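Local coordinates for protein annexin B22 (Schistosoma mansoni, PDB 4MDU) that binds acidic phospholipid membranes in a calcium-dependent manner, aggregates liposomes when calcium is present and may lend structural integrity to the parasite's tegument, at residues Ile237-Tyr250 / Tyr276-Ile288. Sequence-based numbering, arbitrary orientation.
Sequences ITRVICNRTPYQLY and YRKLLVAVLRYAI
Thr238 and Tyr276 supply the polar link between the two segments: OG1 of Thr238 lies 2.8 Å from OH of Tyr276, a hydrogen bond in which either hydroxyl may be the donor. OG1 meets the phenol at its edge, near the ring plane. A tyrosine suits this place because its long side chain, with CG anti to the backbone N (chi1 -177°), carries a hydroxyl across to the short threonine on the other helix; both residues are buried, and the bond gives each hydroxyl a partner there. One ring face of Tyr276 also packs against CD1 of Leu280, one turn further along the same helix.

Apolar contacts do the rest. Leu280 forks between two isoleucines, CD1 touching CG2 of Ile237 at 3.7 Å and CD2 reaching CG2 of Ile241. That same Ile241 methyl meets CG1 of Val283, the two beta-branched side chains lying alongside one another and pointing opposite ways.

Both segments fall in the predicted third annexin repeat, 276-288 running just past its predicted end; the repeat is built like its relatives as a compact bundle of helices, and helix 264-271 adds Ile268 against Ile241 and Leu280. Within the bundle the axes of 237-243 and 276-288 run at 38°, whereas 246-250 crosses 276-288 nearly perpendicularly, at 94°.

The change of direction is made at Arg244 and Thr245; OG1 of Thr245 caps the new helix, accepting from N of Gln248. The single methyl of Ala287 lets this crossing helix come close: CA of Pro246 is 4.3 Å from CA of Ala287, and CB of Ala287 sits 3.8 Å from CB of Leu249. Proline fits a first helical turn, where no backbone N-H is needed. Leu249 sends CD2 to CD1 of Leu284, 3.9 Å away, and CG2 of Ile288 abuts the ring edge of Tyr250 at CD1.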
loop_
_atom_site.group_PDB
_atom_site.type_symbol
_atom_site.label_atom_id
_atom_site.label_comp_id
_atom_site.label_asym_id
_atom_site.label_seq_id
_atom_site.Cartn_x
_atom_site.Cartn_y
_atom_site.Cartn_z
ATOM N N ILE B 237 -9.421 -18.298 6.002
ATOM C CA ILE B 237 -8.630 -17.324 6.734
ATOM C C ILE B 237 -9.512 -16.122 7.034
ATOM O O ILE B 237 -9.530 -15.620 8.154
ATOM C CB ILE B 237 -7.378 -16.906 5.950
ATOM C CG1 ILE B 237 -6.576 -18.151 5.570
ATOM C CG2 ILE B 237 -6.528 -15.934 6.766
ATOM C CD1 ILE B 237 -5.237 -17.860 4.968
ATOM N N THR B 238 -10.265 -15.675 6.033
ATOM C CA THR B 238 -11.066 -14.471 6.203
ATOM C C THR B 238 -12.082 -14.674 7.301
ATOM O O THR B 238 -12.172 -13.885 8.239
ATOM C CB THR B 238 -11.802 -14.098 4.923
ATOM O OG1 THR B 238 -10.852 -13.652 3.948
ATOM C CG2 THR B 238 -12.825 -12.990 5.209
ATOM N N ARG B 239 -12.842 -15.751 7.174
ATOM C CA ARG B 239 -13.876 -16.069 8.137
ATOM C C ARG B 239 -13.337 -15.994 9.548
ATOM O O ARG B 239 -13.915 -15.311 10.394
ATOM N N VAL B 240 -12.235 -16.695 9.811
ATOM C CA VAL B 240 -11.670 -16.697 11.166
ATOM C C VAL B 240 -11.146 -15.322 11.600
ATOM O O VAL B 240 -11.564 -14.777 12.625
ATOM C CB VAL B 240 -10.542 -17.761 11.349
ATOM C CG1 VAL B 240 -9.909 -17.635 12.732
ATOM C CG2 VAL B 240 -11.084 -19.169 11.145
ATOM N N ILE B 241 -10.229 -14.760 10.821
ATOM C CA ILE B 241 -9.592 -13.513 11.230
ATOM C C ILE B 241 -10.618 -12.384 11.385
ATOM O O ILE B 241 -10.639 -11.697 12.405
ATOM C CB ILE B 241 -8.449 -13.124 10.278
ATOM C CG1 ILE B 241 -7.336 -14.171 10.365
ATOM C CG2 ILE B 241 -7.898 -11.737 10.618
ATOM C CD1 ILE B 241 -6.812 -14.350 11.764
ATOM N N CYS B 242 -11.493 -12.215 10.399
ATOM C CA CYS B 242 -12.437 -11.100 10.444
ATOM C C CYS B 242 -13.585 -11.258 11.442
ATOM O O CYS B 242 -14.135 -10.258 11.892
ATOM C CB CYS B 242 -12.980 -10.785 9.056
ATOM S SG CYS B 242 -11.693 -10.244 7.939
ATOM N N ASN B 243 -13.932 -12.490 11.819
ATOM C CA ASN B 243 -15.080 -12.664 12.710
ATOM C C ASN B 243 -14.811 -12.911 14.181
ATOM O O ASN B 243 -15.641 -12.560 15.008
ATOM C CB ASN B 243 -16.030 -13.754 12.175
ATOM C CG ASN B 243 -16.656 -13.364 10.857
ATOM O OD1 ASN B 243 -17.286 -12.312 10.745
ATOM N ND2 ASN B 243 -16.444 -14.186 9.837
ATOM N N ARG B 244 -13.692 -13.544 14.529
ATOM C CA ARG B 244 -13.503 -13.889 15.938
ATOM C C ARG B 244 -13.343 -12.617 16.746
ATOM O O ARG B 244 -12.820 -11.639 16.242
ATOM C CB ARG B 244 -12.287 -14.794 16.136
ATOM C CG ARG B 244 -12.394 -16.127 15.431
ATOM C CD ARG B 244 -13.712 -16.879 15.783
ATOM N NE ARG B 244 -13.818 -18.078 14.957
ATOM C CZ ARG B 244 -14.866 -18.407 14.213
ATOM N NH1 ARG B 244 -15.948 -17.642 14.201
ATOM N NH2 ARG B 244 -14.831 -19.522 13.490
ATOM N N THR B 245 -13.792 -12.627 17.995
ATOM C CA THR B 245 -13.618 -11.467 18.834
ATOM C C THR B 245 -12.123 -11.277 19.125
ATOM O O THR B 245 -11.325 -12.210 18.983
ATOM C CB THR B 245 -14.364 -11.628 20.150
ATOM O OG1 THR B 245 -13.641 -12.536 20.985
ATOM C CG2 THR B 245 -15.795 -12.150 19.901
ATOM N N PRO B 246 -11.730 -10.067 19.537
ATOM C CA PRO B 246 -10.295 -9.903 19.772
ATOM C C PRO B 246 -9.786 -10.936 20.779
ATOM O O PRO B 246 -8.698 -11.478 20.599
ATOM C CB PRO B 246 -10.195 -8.476 20.329
ATOM C CG PRO B 246 -11.421 -7.787 19.788
ATOM C CD PRO B 246 -12.488 -8.840 19.841
ATOM N N TYR B 247 -10.583 -11.241 21.794
ATOM C CA TYR B 247 -10.178 -12.215 22.816
ATOM C C TYR B 247 -9.976 -13.622 22.243
ATOM O O TYR B 247 -8.937 -14.258 22.483
ATOM C CB TYR B 247 -11.159 -12.187 23.988
ATOM C CG TYR B 247 -11.525 -10.762 24.351
ATOM C CD1 TYR B 247 -10.667 -9.982 25.117
ATOM C CD2 TYR B 247 -12.699 -10.183 23.888
ATOM C CE1 TYR B 247 -10.975 -8.666 25.425
ATOM C CE2 TYR B 247 -13.017 -8.874 24.193
ATOM C CZ TYR B 247 -12.144 -8.117 24.961
ATOM O OH TYR B 247 -12.443 -6.814 25.269
ATOM N N GLN B 248 -10.950 -14.082 21.454
ATOM C CA GLN B 248 -10.861 -15.377 20.769
ATOM C C GLN B 248 -9.665 -15.465 19.813
ATOM O O GLN B 248 -9.023 -16.518 19.725
ATOM C CB GLN B 248 -12.163 -15.663 20.003
ATOM C CG GLN B 248 -12.218 -17.031 19.327
ATOM C CD GLN B 248 -12.198 -18.180 20.323
ATOM O OE1 GLN B 248 -12.622 -18.035 21.471
ATOM N NE2 GLN B 248 -11.680 -19.320 19.893
ATOM N N LEU B 249 -9.375 -14.370 19.094
ATOM C CA LEU B 249 -8.263 -14.340 18.139
ATOM C C LEU B 249 -6.947 -14.524 18.862
ATOM O O LEU B 249 -6.053 -15.238 18.407
ATOM C CB LEU B 249 -8.215 -13.013 17.392
ATOM C CG LEU B 249 -8.701 -13.060 15.962
ATOM C CD1 LEU B 249 -8.522 -11.706 15.307
ATOM C CD2 LEU B 249 -7.937 -14.131 15.227
ATOM N N TYR B 250 -6.829 -13.851 19.994
ATOM C CA TYR B 250 -5.640 -13.986 20.796
ATOM C C TYR B 250 -5.428 -15.447 21.185
ATOM O O TYR B 250 -4.384 -16.042 20.891
ATOM C CB TYR B 250 -5.730 -13.123 22.038
ATOM C CG TYR B 250 -4.488 -13.260 22.859
ATOM C CD1 TYR B 250 -3.297 -12.679 22.441
ATOM C CD2 TYR B 250 -4.483 -14.001 24.022
ATOM C CE1 TYR B 250 -2.136 -12.808 23.180
ATOM C CE2 TYR B 250 -3.326 -14.139 24.771
ATOM C CZ TYR B 250 -2.156 -13.539 24.345
ATOM O OH TYR B 250 -1.001 -13.672 25.088
ATOM N N TYR B 276 -4.924 -7.427 0.990
ATOM C CA TYR B 276 -5.506 -8.556 1.695
ATOM C C TYR B 276 -4.652 -8.908 2.911
ATOM O O TYR B 276 -5.165 -9.056 4.027
ATOM C CB TYR B 276 -5.694 -9.757 0.763
ATOM C CG TYR B 276 -6.362 -10.938 1.433
ATOM C CD1 TYR B 276 -7.645 -10.830 1.954
ATOM C CD2 TYR B 276 -5.714 -12.163 1.530
ATOM C CE1 TYR B 276 -8.256 -11.894 2.558
ATOM C CE2 TYR B 276 -6.318 -13.241 2.134
ATOM C CZ TYR B 276 -7.587 -13.100 2.646
ATOM O OH TYR B 276 -8.190 -14.164 3.252
ATOM N N ARG B 277 -3.340 -8.999 2.713
ATOM C CA ARG B 277 -2.440 -9.227 3.849
ATOM C C ARG B 277 -2.547 -8.106 4.875
ATOM O O ARG B 277 -2.641 -8.355 6.080
ATOM C CB ARG B 277 -0.995 -9.403 3.371
ATOM C CG ARG B 277 0.051 -9.181 4.451
ATOM C CD ARG B 277 1.426 -9.606 3.975
ATOM N NE ARG B 277 1.673 -9.160 2.609
ATOM C CZ ARG B 277 2.716 -9.536 1.874
ATOM N NH1 ARG B 277 3.624 -10.372 2.376
ATOM N NH2 ARG B 277 2.852 -9.080 0.633
ATOM N N LYS B 278 -2.541 -6.864 4.393
ATOM C CA LYS B 278 -2.543 -5.712 5.289
ATOM C C LYS B 278 -3.835 -5.667 6.108
ATOM O O LYS B 278 -3.816 -5.339 7.294
ATOM C CB LYS B 278 -2.358 -4.393 4.511
ATOM C CG LYS B 278 -1.101 -4.312 3.651
ATOM C CD LYS B 278 -0.939 -2.912 3.045
ATOM C CE LYS B 278 -0.038 -2.905 1.806
ATOM N NZ LYS B 278 -0.813 -2.826 0.519
ATOM N N LEU B 279 -4.960 -5.965 5.472
ATOM C CA LEU B 279 -6.228 -6.027 6.192
ATOM C C LEU B 279 -6.181 -7.137 7.267
ATOM O O LEU B 279 -6.443 -6.889 8.445
ATOM C CB LEU B 279 -7.396 -6.232 5.215
ATOM C CG LEU B 279 -8.772 -6.477 5.854
ATOM C CD1 LEU B 279 -9.123 -5.331 6.770
ATOM C CD2 LEU B 279 -9.883 -6.678 4.813
ATOM N N LEU B 280 -5.825 -8.353 6.867
ATOM C CA LEU B 280 -5.711 -9.461 7.824
ATOM C C LEU B 280 -4.732 -9.123 8.944
ATOM O O LEU B 280 -5.010 -9.371 10.120
ATOM C CB LEU B 280 -5.255 -10.741 7.123
ATOM C CG LEU B 280 -6.206 -11.325 6.071
ATOM C CD1 LEU B 280 -5.624 -12.573 5.419
ATOM C CD2 LEU B 280 -7.512 -11.650 6.729
ATOM N N VAL B 281 -3.585 -8.550 8.587
ATOM C CA VAL B 281 -2.586 -8.216 9.600
ATOM C C VAL B 281 -3.116 -7.164 10.552
ATOM O O VAL B 281 -2.965 -7.286 11.782
ATOM C CB VAL B 281 -1.260 -7.747 8.989
ATOM C CG1 VAL B 281 -0.416 -7.060 10.059
ATOM C CG2 VAL B 281 -0.506 -8.928 8.361
ATOM N N ALA B 282 -3.754 -6.138 9.990
ATOM C CA ALA B 282 -4.397 -5.120 10.819
ATOM C C ALA B 282 -5.377 -5.754 11.817
ATOM O O ALA B 282 -5.309 -5.486 13.022
ATOM C CB ALA B 282 -5.116 -4.089 9.962
ATOM N N VAL B 283 -6.299 -6.575 11.317
ATOM C CA VAL B 283 -7.322 -7.161 12.188
ATOM C C VAL B 283 -6.708 -8.030 13.293
ATOM O O VAL B 283 -7.080 -7.916 14.465
ATOM C CB VAL B 283 -8.353 -7.971 11.392
ATOM C CG1 VAL B 283 -9.298 -8.756 12.346
ATOM C CG2 VAL B 283 -9.151 -7.055 10.450
ATOM N N LEU B 284 -5.754 -8.881 12.925
ATOM C CA LEU B 284 -5.095 -9.757 13.901
ATOM C C LEU B 284 -4.383 -8.933 14.962
ATOM O O LEU B 284 -4.504 -9.203 16.170
ATOM C CB LEU B 284 -4.093 -10.692 13.215
ATOM C CG LEU B 284 -3.379 -11.700 14.130
ATOM C CD1 LEU B 284 -4.371 -12.456 15.011
ATOM C CD2 LEU B 284 -2.514 -12.654 13.300
ATOM N N ARG B 285 -3.661 -7.912 14.503
ATOM C CA ARG B 285 -2.865 -7.092 15.406
ATOM C C ARG B 285 -3.766 -6.204 16.243
ATOM O O ARG B 285 -3.428 -5.865 17.377
ATOM C CB ARG B 285 -1.818 -6.282 14.632
ATOM C CG ARG B 285 -0.726 -7.138 13.977
ATOM C CD ARG B 285 0.427 -6.267 13.386
ATOM N NE ARG B 285 1.188 -5.589 14.438
ATOM C CZ ARG B 285 1.979 -4.531 14.257
ATOM N NH1 ARG B 285 2.140 -3.986 13.051
ATOM N NH2 ARG B 285 2.599 -4.007 15.300
ATOM N N TYR B 286 -4.933 -5.850 15.703
ATOM C CA TYR B 286 -5.902 -5.110 16.501
ATOM C C TYR B 286 -6.250 -5.922 17.744
ATOM O O TYR B 286 -6.528 -5.380 18.826
ATOM C CB TYR B 286 -7.179 -4.827 15.703
ATOM C CG TYR B 286 -8.108 -3.907 16.456
ATOM C CD1 TYR B 286 -9.217 -4.393 17.139
ATOM C CD2 TYR B 286 -7.845 -2.552 16.519
ATOM C CE1 TYR B 286 -10.057 -3.527 17.848
ATOM C CE2 TYR B 286 -8.667 -1.688 17.217
ATOM C CZ TYR B 286 -9.763 -2.165 17.879
ATOM O OH TYR B 286 -10.549 -1.260 18.570
ATOM N N ALA B 287 -6.247 -7.235 17.570
ATOM C CA ALA B 287 -6.512 -8.128 18.677
ATOM C C ALA B 287 -5.271 -8.359 19.539
ATOM O O ALA B 287 -5.323 -8.152 20.742
ATOM C CB ALA B 287 -7.071 -9.446 18.177
ATOM N N ILE B 288 -4.161 -8.777 18.936
ATOM C CA ILE B 288 -3.049 -9.312 19.737
ATOM C C ILE B 288 -1.855 -8.360 19.943
ATOM O O ILE B 288 -0.931 -8.674 20.693
ATOM C CB ILE B 288 -2.524 -10.633 19.163
ATOM C CG1 ILE B 288 -1.763 -10.376 17.862
ATOM C CG2 ILE B 288 -3.672 -11.609 18.924
ATOM C CD1 ILE B 288 -0.889 -11.547 17.416
#